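Local coordinates for Orf c02003 protein (PDB 2Q00) that is of unknown function but belongs to the archaeal PaREP1/PaREP8 family, as a single, mostly alpha-helical chain, at residues E15-L18 with V24-C27; K48-N53 with S62-K67; W83-T88 with K108-K113. All coordinates share one frame; numbering follows the deposited sequence.

Contact 1: residues E15-L18 with V24-C27; sequences EEFL and VQAC
Phe-17 and Ala-26 bring helices 6-19 and 23-45 to within 5.0 Å, measured from Phe-17 CA to Ala-26 CA, in a tight antiparallel helical hairpin. No hydrogen bond crosses between 15-18 and 24-27; the joint is made by ring packing and small apolar groups. The ring interaction is a CH-pi contact: Gln-25 CB sits over one face of the Phe-17 ring, 3.5 Å from the centroid and only 10° off the normal. Phe-17 CG is anti to its own carbonyl carbon (chi1 -78°), which swings the ring over the flank of the second helix. Gln-25 then bends at chi2, and this fold of the chain takes its amide over the outer end of the ring, where OE1 comes to 3.2 Å from Phe-17 CZ. The amide stands nearly upright on the ring, its plane 88° from that of the aromatic group. The apolar packing centres on the buried methyl of Ala-26, whose CB lies 3.7 Å from Phe-17 CB and 4.2 Å from Leu-18 CB. Its small size is consistent with backbones this close. With an alanine here instead of Phe-17, Gln-25 CB would probably lose the aromatic face beneath it and the amide would be freer to turn. Around the hairpin, Phe-17 also touches Lys-29 one turn further along helix 23-45 and Asp-22 in the connecting turn. Leu-18 reaches Lys-105 and Lys-108 of helix 101-122, while Cys-27 faces that helix at Val-104 and helix 79-95 at Leu-89.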
loop_
_atom_site.group_PDB
_atom_site.type_symbol
_atom_site.label_atom_id
_atom_site.label_comp_id
_atom_site.label_asym_id
_atom_site.label_seq_id
_atom_site.Cartn_x
_atom_site.Cartn_y
_atom_site.Cartn_z
ATOM N N GLU A 15 4.248 3.601 -11.161
ATOM C CA GLU A 15 5.152 3.058 -12.166
ATOM C C GLU A 15 5.491 4.116 -13.228
ATOM O O GLU A 15 6.647 4.258 -13.625
ATOM C CB GLU A 15 4.506 1.851 -12.845
ATOM C CG GLU A 15 4.239 0.665 -11.940
ATOM C CD GLU A 15 5.469 -0.207 -11.742
ATOM O OE1 GLU A 15 6.338 0.144 -10.909
ATOM O OE2 GLU A 15 5.573 -1.245 -12.430
ATOM N N GLU A 16 4.483 4.858 -13.684
ATOM C CA GLU A 16 4.700 5.892 -14.698
ATOM C C GLU A 16 5.689 6.951 -14.222
ATOM O O GLU A 16 6.640 7.287 -14.930
ATOM C CB GLU A 16 3.378 6.578 -15.073
ATOM C CG GLU A 16 2.460 5.753 -15.972
ATOM C CD GLU A 16 1.210 6.522 -16.422
ATOM O OE1 GLU A 16 0.491 6.007 -17.312
ATOM O OE2 GLU A 16 0.945 7.632 -15.887
ATOM N N PHE A 17 5.444 7.486 -13.027
ATOM C CA PHE A 17 6.303 8.501 -12.427
ATOM C C PHE A 17 7.732 8.006 -12.271
ATOM O O PHE A 17 8.686 8.752 -12.513
ATOM C CB PHE A 17 5.761 8.900 -11.057
ATOM C CG PHE A 17 4.593 9.828 -11.117
ATOM C CD1 PHE A 17 4.706 11.059 -11.759
ATOM C CD2 PHE A 17 3.388 9.489 -10.506
ATOM C CE1 PHE A 17 3.637 11.947 -11.796
ATOM C CE2 PHE A 17 2.305 10.364 -10.529
ATOM C CZ PHE A 17 2.427 11.602 -11.174
ATOM N N LEU A 18 7.868 6.748 -11.859
ATOM C CA LEU A 18 9.180 6.135 -11.669
ATOM C C LEU A 18 9.924 6.171 -13.011
ATOM O O LEU A 18 11.065 6.630 -13.095
ATOM C CB LEU A 18 9.010 4.687 -11.203
ATOM C CG LEU A 18 10.134 4.028 -10.395
ATOM C CD1 LEU A 18 9.881 2.512 -10.307
ATOM C CD2 LEU A 18 11.487 4.305 -11.049
ATOM N N VAL A 24 9.636 11.282 -6.114
ATOM C CA VAL A 24 8.782 11.826 -5.067
ATOM C C VAL A 24 7.316 11.468 -5.283
ATOM O O VAL A 24 6.613 11.057 -4.354
ATOM C CB VAL A 24 8.894 13.350 -5.013
ATOM C CG1 VAL A 24 8.062 13.894 -3.860
ATOM C CG2 VAL A 24 10.356 13.747 -4.863
ATOM N N GLN A 25 6.856 11.636 -6.517
ATOM C CA GLN A 25 5.474 11.346 -6.865
ATOM C C GLN A 25 5.200 9.852 -6.842
ATOM O O GLN A 25 4.182 9.408 -6.297
ATOM C CB GLN A 25 5.160 11.930 -8.246
ATOM C CG GLN A 25 4.757 13.396 -8.203
ATOM C CD GLN A 25 3.326 13.577 -7.716
ATOM O OE1 GLN A 25 2.374 13.247 -8.428
ATOM N NE2 GLN A 25 3.167 14.087 -6.496
ATOM N N ALA A 26 6.114 9.083 -7.426
ATOM C CA ALA A 26 5.989 7.637 -7.479
ATOM C C ALA A 26 5.837 7.059 -6.075
ATOM O O ALA A 26 4.918 6.269 -5.821
ATOM C CB ALA A 26 7.212 7.027 -8.184
ATOM N N CYS A 27 6.727 7.449 -5.164
ATOM C CA CYS A 27 6.660 6.962 -3.780
ATOM C C CYS A 27 5.273 7.154 -3.182
ATOM O O CYS A 27 4.699 6.235 -2.594
ATOM C CB CYS A 27 7.682 7.693 -2.893
ATOM S SG CYS A 27 9.406 7.285 -3.240
#

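Contact 2: residues K48-N53 with S62-K67; sequences KEITNN and SENLFK
Ile-50 and Asn-64 form the centre of a small antiparallel helix-loop-helix unit, in which short helix 48-52 lies against helix 62-71 at the periphery of the all-helical fold. Their CA atoms are 6.4 Å apart. Ile-50 points its longer branch across the interface: CG1 is anti to the backbone N (chi1 178°) and the chain runs on extended, delivering CD1 to the backbone of the second helix. There CD1 lies just 2.9 Å from Asn-64 O, a tight approach of a methyl to a carbonyl oxygen, and 3.7 Å from Asn-64 CB. Ile-50 CG1 adds a looser touch, 3.9 Å from the same CB. Beside this methyl-to-carbonyl contact the Asn-53 side chain meets that of Asn-64, the two amide planes being turned 78° from each other. Asn-53 ND2 lies 3.9 Å from Lys-67 NZ, donor beside donor, with no hydrogen bond between them; the lysine bends at chi4 as it runs crosswise to the asparagine. Val-42, Trp-60 and Ala-68 also pack on Ile-50, and Leu-65 touches Glu-35 and Ile-38 of helix 23-45. Chemically, a buried aliphatic branch is bordered by the carbonyl and side chain of Asn-64, with the ammonium group of Lys-67 beyond Asn-53. Ile-50 therefore supplies the hydrophobic part of the joint, while Asn-53 and Lys-67 form a polar margin that solvent can reach.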
loop_
_atom_site.group_PDB
_atom_site.type_symbol
_atom_site.label_atom_id
_atom_site.label_comp_id
_atom_site.label_asym_id
_atom_site.label_seq_id
_atom_site.Cartn_x
_atom_site.Cartn_y
_atom_site.Cartn_z
ATOM N N LYS A 48 -14.778 -5.778 10.853
ATOM C CA LYS A 48 -15.614 -4.732 11.443
ATOM C C LYS A 48 -14.831 -3.903 12.459
ATOM O O LYS A 48 -15.002 -2.687 12.550
ATOM C CB LYS A 48 -16.834 -5.364 12.114
ATOM N N GLU A 49 -13.968 -4.579 13.211
ATOM C CA GLU A 49 -13.147 -3.952 14.241
ATOM C C GLU A 49 -12.548 -2.618 13.818
ATOM O O GLU A 49 -12.767 -1.592 14.465
ATOM C CB GLU A 49 -12.019 -4.903 14.649
ATOM C CG GLU A 49 -12.485 -6.317 14.948
ATOM C CD GLU A 49 -11.976 -7.326 13.932
ATOM O OE1 GLU A 49 -10.744 -7.518 13.850
ATOM O OE2 GLU A 49 -12.805 -7.930 13.218
ATOM N N ILE A 50 -11.786 -2.636 12.732
ATOM C CA ILE A 50 -11.141 -1.423 12.248
ATOM C C ILE A 50 -12.079 -0.521 11.454
ATOM O O ILE A 50 -11.967 0.706 11.507
ATOM C CB ILE A 50 -9.908 -1.760 11.384
ATOM C CG1 ILE A 50 -9.287 -0.471 10.845
ATOM C CG2 ILE A 50 -10.302 -2.692 10.256
ATOM C CD1 ILE A 50 -8.116 -0.696 9.928
ATOM N N THR A 51 -13.002 -1.123 10.712
ATOM C CA THR A 51 -13.944 -0.336 9.931
ATOM C C THR A 51 -14.820 0.505 10.857
ATOM O O THR A 51 -15.263 1.593 10.487
ATOM C CB THR A 51 -14.825 -1.232 9.050
ATOM O OG1 THR A 51 -15.162 -2.425 9.765
ATOM C CG2 THR A 51 -14.097 -1.587 7.760
ATOM N N ASN A 52 -15.071 -0.001 12.060
ATOM C CA ASN A 52 -15.871 0.741 13.022
ATOM C C ASN A 52 -15.008 1.904 13.490
ATOM O O ASN A 52 -15.492 3.018 13.720
ATOM C CB ASN A 52 -16.247 -0.137 14.217
ATOM C CG ASN A 52 -17.109 -1.317 13.823
ATOM O OD1 ASN A 52 -17.977 -1.205 12.958
ATOM N ND2 ASN A 52 -16.883 -2.456 14.467
ATOM N N ASN A 53 -13.716 1.624 13.612
ATOM C CA ASN A 53 -12.733 2.607 14.044
ATOM C C ASN A 53 -12.622 3.725 13.000
ATOM O O ASN A 53 -11.981 4.750 13.238
ATOM C CB ASN A 53 -11.376 1.916 14.241
ATOM C CG ASN A 53 -10.476 2.652 15.219
ATOM O OD1 ASN A 53 -10.137 3.819 15.015
ATOM N ND2 ASN A 53 -10.081 1.967 16.288
ATOM N N SER A 62 -3.272 6.549 9.719
ATOM C CA SER A 62 -2.156 5.625 9.586
ATOM C C SER A 62 -2.201 4.471 10.604
ATOM O O SER A 62 -1.839 3.333 10.280
ATOM C CB SER A 62 -0.849 6.404 9.727
ATOM O OG SER A 62 -0.868 7.570 8.912
ATOM N N GLU A 63 -2.655 4.766 11.823
ATOM C CA GLU A 63 -2.736 3.751 12.875
ATOM C C GLU A 63 -3.733 2.647 12.538
ATOM O O GLU A 63 -3.546 1.490 12.930
ATOM C CB GLU A 63 -3.102 4.392 14.220
ATOM C CG GLU A 63 -2.035 5.338 14.777
ATOM C CD GLU A 63 -2.156 6.750 14.238
ATOM O OE1 GLU A 63 -2.917 6.967 13.268
ATOM O OE2 GLU A 63 -1.477 7.641 14.788
ATOM N N ASN A 64 -4.793 3.007 11.821
ATOM C CA ASN A 64 -5.789 2.023 11.405
ATOM C C ASN A 64 -5.135 1.057 10.429
ATOM O O ASN A 64 -5.309 -0.161 10.539
ATOM C CB ASN A 64 -6.971 2.695 10.716
ATOM C CG ASN A 64 -7.969 3.258 11.691
ATOM O OD1 ASN A 64 -8.580 2.519 12.465
ATOM N ND2 ASN A 64 -8.149 4.577 11.661
ATOM N N LEU A 65 -4.384 1.609 9.472
ATOM C CA LEU A 65 -3.691 0.797 8.471
ATOM C C LEU A 65 -2.716 -0.130 9.173
ATOM O O LEU A 65 -2.664 -1.325 8.886
ATOM C CB LEU A 65 -2.921 1.673 7.477
ATOM C CG LEU A 65 -3.682 2.536 6.461
ATOM C CD1 LEU A 65 -4.794 1.709 5.815
ATOM C CD2 LEU A 65 -4.250 3.761 7.151
ATOM N N PHE A 66 -1.926 0.427 10.083
ATOM C CA PHE A 66 -0.985 -0.395 10.839
ATOM C C PHE A 66 -1.777 -1.491 11.569
ATOM O O PHE A 66 -1.427 -2.667 11.478
ATOM C CB PHE A 66 -0.201 0.476 11.828
ATOM C CG PHE A 66 1.026 1.119 11.229
ATOM C CD1 PHE A 66 2.157 0.350 10.946
ATOM C CD2 PHE A 66 1.049 2.484 10.939
ATOM C CE1 PHE A 66 3.293 0.925 10.385
ATOM C CE2 PHE A 66 2.178 3.077 10.375
ATOM C CZ PHE A 66 3.307 2.294 10.096
ATOM N N LYS A 67 -2.844 -1.114 12.272
ATOM C CA LYS A 67 -3.663 -2.104 12.975
ATOM C C LYS A 67 -4.117 -3.148 11.980
ATOM O O LYS A 67 -3.981 -4.356 12.201
ATOM C CB LYS A 67 -4.930 -1.487 13.576
ATOM C CG LYS A 67 -4.752 -0.641 14.819
ATOM C CD LYS A 67 -6.099 -0.459 15.516
ATOM C CE LYS A 67 -6.149 0.803 16.383
ATOM N NZ LYS A 67 -6.243 2.069 15.577
#

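Contact 3: residues W83-T88 with K108-K113; sequences WKSAWT and KEDVRK
Ser-85 and Asp-110 have CA atoms 6.5 Å apart, and Ala-86 and Val-111 come as close as 6.2 Å between CA atoms, where helices 79-95 and 101-122 run antiparallel. The two helices form a helical hairpin near the middle of the bundle, and small residues on one side probably allow their close approach. Across it runs one side-chain hydrogen bond: Ser-85 OG donates to Asp-110 OD2 at 2.6 Å, a short bond. In both residues the first side-chain bond beyond CB takes the same sense, with OG of the serine and CG of the aspartate each anti to the carbonyl carbon (chi1 -58° and -72°), and this turns hydroxyl and carboxylate to face each other. The serine is buried and its hydroxyl is satisfied by the aspartate, whose carboxylate lies nearer the surface; the bond probably favours the ionised form of Asp-110. The aliphatic stems close up behind it, Ser-85 CB being 3.7 Å from Asp-110 CB. Deeper in the bundle the contact becomes apolar and looser, with Val-111 CG2 lying 4.4 Å from Ala-86 CA. Ala-86 also meets Ala-34 of helix 23-45, so a third helix closes over this side, while Leu-107 packs on Ser-85. Within helix 101-122, Lys-108 NZ and Glu-109 OE1 form a salt bridge of 3.4 Å. Lys-113 NZ forms a salt bridge with Glu-78, just ahead of helix 79-95. In helix 79-95, Lys-84 O takes both the amide of Thr-88 and its hydroxyl, OG1 at 3.2 Å standing above the carbonyl plane. The interhelical bond has an orientation of its own: Ser-85 OG meets Asp-110 OD2 on the anti side, 28° out of the carboxylate plane.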
loop_
_atom_site.group_PDB
_atom_site.type_symbol
_atom_site.label_atom_id
_atom_site.label_comp_id
_atom_site.label_asym_id
_atom_site.label_seq_id
_atom_site.Cartn_x
_atom_site.Cartn_y
_atom_site.Cartn_z
ATOM N N TRP A 83 3.540 -3.892 4.467
ATOM C CA TRP A 83 3.035 -2.587 4.855
ATOM C C TRP A 83 4.151 -1.639 5.327
ATOM O O TRP A 83 4.133 -0.445 5.005
ATOM C CB TRP A 83 1.974 -2.721 5.955
ATOM C CG TRP A 83 1.519 -1.384 6.429
ATOM C CD1 TRP A 83 1.778 -0.807 7.640
ATOM C CD2 TRP A 83 0.816 -0.397 5.654
ATOM N NE1 TRP A 83 1.286 0.480 7.663
ATOM C CE2 TRP A 83 0.691 0.755 6.459
ATOM C CE3 TRP A 83 0.284 -0.377 4.358
ATOM C CZ2 TRP A 83 0.051 1.919 6.008
ATOM C CZ3 TRP A 83 -0.351 0.778 3.908
ATOM C CH2 TRP A 83 -0.460 1.910 4.735
ATOM N N LYS A 84 5.120 -2.157 6.086
ATOM C CA LYS A 84 6.218 -1.314 6.572
ATOM C C LYS A 84 6.910 -0.620 5.401
ATOM O O LYS A 84 7.156 0.590 5.448
ATOM C CB LYS A 84 7.235 -2.144 7.362
ATOM C CG LYS A 84 6.689 -2.709 8.676
ATOM C CD LYS A 84 7.790 -3.397 9.498
ATOM C CE LYS A 84 7.249 -4.014 10.794
ATOM N NZ LYS A 84 6.286 -5.140 10.560
ATOM N N SER A 85 7.212 -1.392 4.356
ATOM C CA SER A 85 7.848 -0.855 3.147
ATOM C C SER A 85 7.027 0.309 2.583
ATOM O O SER A 85 7.575 1.337 2.145
ATOM C CB SER A 85 7.946 -1.931 2.073
ATOM O OG SER A 85 8.668 -3.041 2.544
ATOM N N ALA A 86 5.708 0.133 2.577
ATOM C CA ALA A 86 4.827 1.169 2.077
ATOM C C ALA A 86 5.036 2.415 2.944
ATOM O O ALA A 86 5.177 3.534 2.430
ATOM C CB ALA A 86 3.344 0.692 2.143
ATOM N N TRP A 87 5.072 2.213 4.260
ATOM C CA TRP A 87 5.254 3.317 5.198
ATOM C C TRP A 87 6.578 4.020 4.925
ATOM O O TRP A 87 6.634 5.249 4.889
ATOM C CB TRP A 87 5.199 2.787 6.644
ATOM C CG TRP A 87 5.230 3.859 7.709
ATOM C CD1 TRP A 87 6.227 4.082 8.627
ATOM C CD2 TRP A 87 4.252 4.884 7.931
ATOM N NE1 TRP A 87 5.929 5.186 9.396
ATOM C CE2 TRP A 87 4.724 5.697 8.992
ATOM C CE3 TRP A 87 3.025 5.199 7.338
ATOM C CZ2 TRP A 87 4.010 6.804 9.464
ATOM C CZ3 TRP A 87 2.318 6.300 7.808
ATOM C CH2 TRP A 87 2.812 7.090 8.859
ATOM N N THR A 88 7.634 3.236 4.708
ATOM C CA THR A 88 8.968 3.791 4.434
ATOM C C THR A 88 8.931 4.664 3.196
ATOM O O THR A 88 9.527 5.748 3.154
ATOM C CB THR A 88 10.015 2.708 4.164
ATOM O OG1 THR A 88 10.086 1.809 5.276
ATOM C CG2 THR A 88 11.373 3.354 3.925
ATOM N N LYS A 108 9.019 -0.558 -3.478
ATOM C CA LYS A 108 7.824 -0.615 -4.326
ATOM C C LYS A 108 7.472 -2.065 -4.663
ATOM O O LYS A 108 6.303 -2.408 -4.836
ATOM C CB LYS A 108 8.041 0.187 -5.625
ATOM C CG LYS A 108 7.909 -0.640 -6.916
ATOM C CD LYS A 108 9.065 -0.349 -7.847
ATOM C CE LYS A 108 8.790 -0.808 -9.282
ATOM N NZ LYS A 108 8.568 -2.276 -9.434
ATOM N N GLU A 109 8.489 -2.920 -4.743
ATOM C CA GLU A 109 8.249 -4.326 -5.058
ATOM C C GLU A 109 7.411 -4.995 -3.963
ATOM O O GLU A 109 6.636 -5.907 -4.240
ATOM C CB GLU A 109 9.579 -5.061 -5.246
ATOM C CG GLU A 109 9.462 -6.394 -5.980
ATOM C CD GLU A 109 8.707 -6.296 -7.318
ATOM O OE1 GLU A 109 8.992 -5.384 -8.146
ATOM O OE2 GLU A 109 7.826 -7.154 -7.537
ATOM N N ASP A 110 7.565 -4.547 -2.722
ATOM C CA ASP A 110 6.782 -5.113 -1.621
ATOM C C ASP A 110 5.322 -4.625 -1.743
ATOM O O ASP A 110 4.373 -5.305 -1.303
ATOM C CB ASP A 110 7.368 -4.691 -0.259
ATOM C CG ASP A 110 8.695 -5.388 0.069
ATOM O OD1 ASP A 110 8.906 -6.556 -0.336
ATOM O OD2 ASP A 110 9.530 -4.764 0.762
ATOM N N VAL A 111 5.155 -3.435 -2.319
ATOM C CA VAL A 111 3.822 -2.883 -2.536
ATOM C C VAL A 111 3.104 -3.737 -3.592
ATOM O O VAL A 111 1.941 -4.092 -3.422
ATOM C CB VAL A 111 3.882 -1.430 -3.047
ATOM C CG1 VAL A 111 2.478 -0.934 -3.352
ATOM C CG2 VAL A 111 4.545 -0.541 -2.008
ATOM N N ARG A 112 3.814 -4.070 -4.671
ATOM C CA ARG A 112 3.241 -4.880 -5.740
ATOM C C ARG A 112 2.644 -6.166 -5.182
ATOM O O ARG A 112 1.513 -6.535 -5.500
ATOM C CB ARG A 112 4.305 -5.250 -6.776
ATOM C CG ARG A 112 3.732 -5.696 -8.127
ATOM C CD ARG A 112 4.643 -6.695 -8.855
ATOM N NE ARG A 112 4.563 -6.588 -10.317
ATOM C CZ ARG A 112 3.449 -6.714 -11.045
ATOM N NH1 ARG A 112 2.273 -6.960 -10.468
ATOM N NH2 ARG A 112 3.511 -6.577 -12.366
ATOM N N LYS A 113 3.413 -6.845 -4.344
ATOM C CA LYS A 113 2.986 -8.102 -3.740
ATOM C C LYS A 113 1.749 -7.877 -2.881
ATOM O O LYS A 113 0.860 -8.718 -2.793
ATOM C CB LYS A 113 4.132 -8.669 -2.884
ATOM C CG LYS A 113 4.022 -10.155 -2.560
ATOM C CD LYS A 113 5.362 -10.706 -2.041
ATOM C CE LYS A 113 5.303 -12.200 -1.724
ATOM N NZ LYS A 113 6.589 -12.670 -1.127
#

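How the contacts relate
Contact 3 lies between the other two, its centre about 14 Å from that of contact 1 and about 18 Å from that of contact 2. Contacts 1 and 2 are on opposite sides of the chain's centre, their centres about 27 Å apart, and do not touch. Lys-108 ties contact 3 to contact 1, with CE 3.6 Å from Leu-18 CD1. Toward contact 2 the link is aromatic: Phe-66 meets Trp-83 and Trp-87 edge-to-face, and Leu-65 CB packs 3.3 Å from Trp-83 CZ2. Helix 23-45, which supplies one side of contact 1, also backs Ile-50 and Ala-86, spanning all three contacts. With the function unknown, no active site can be placed relative to them.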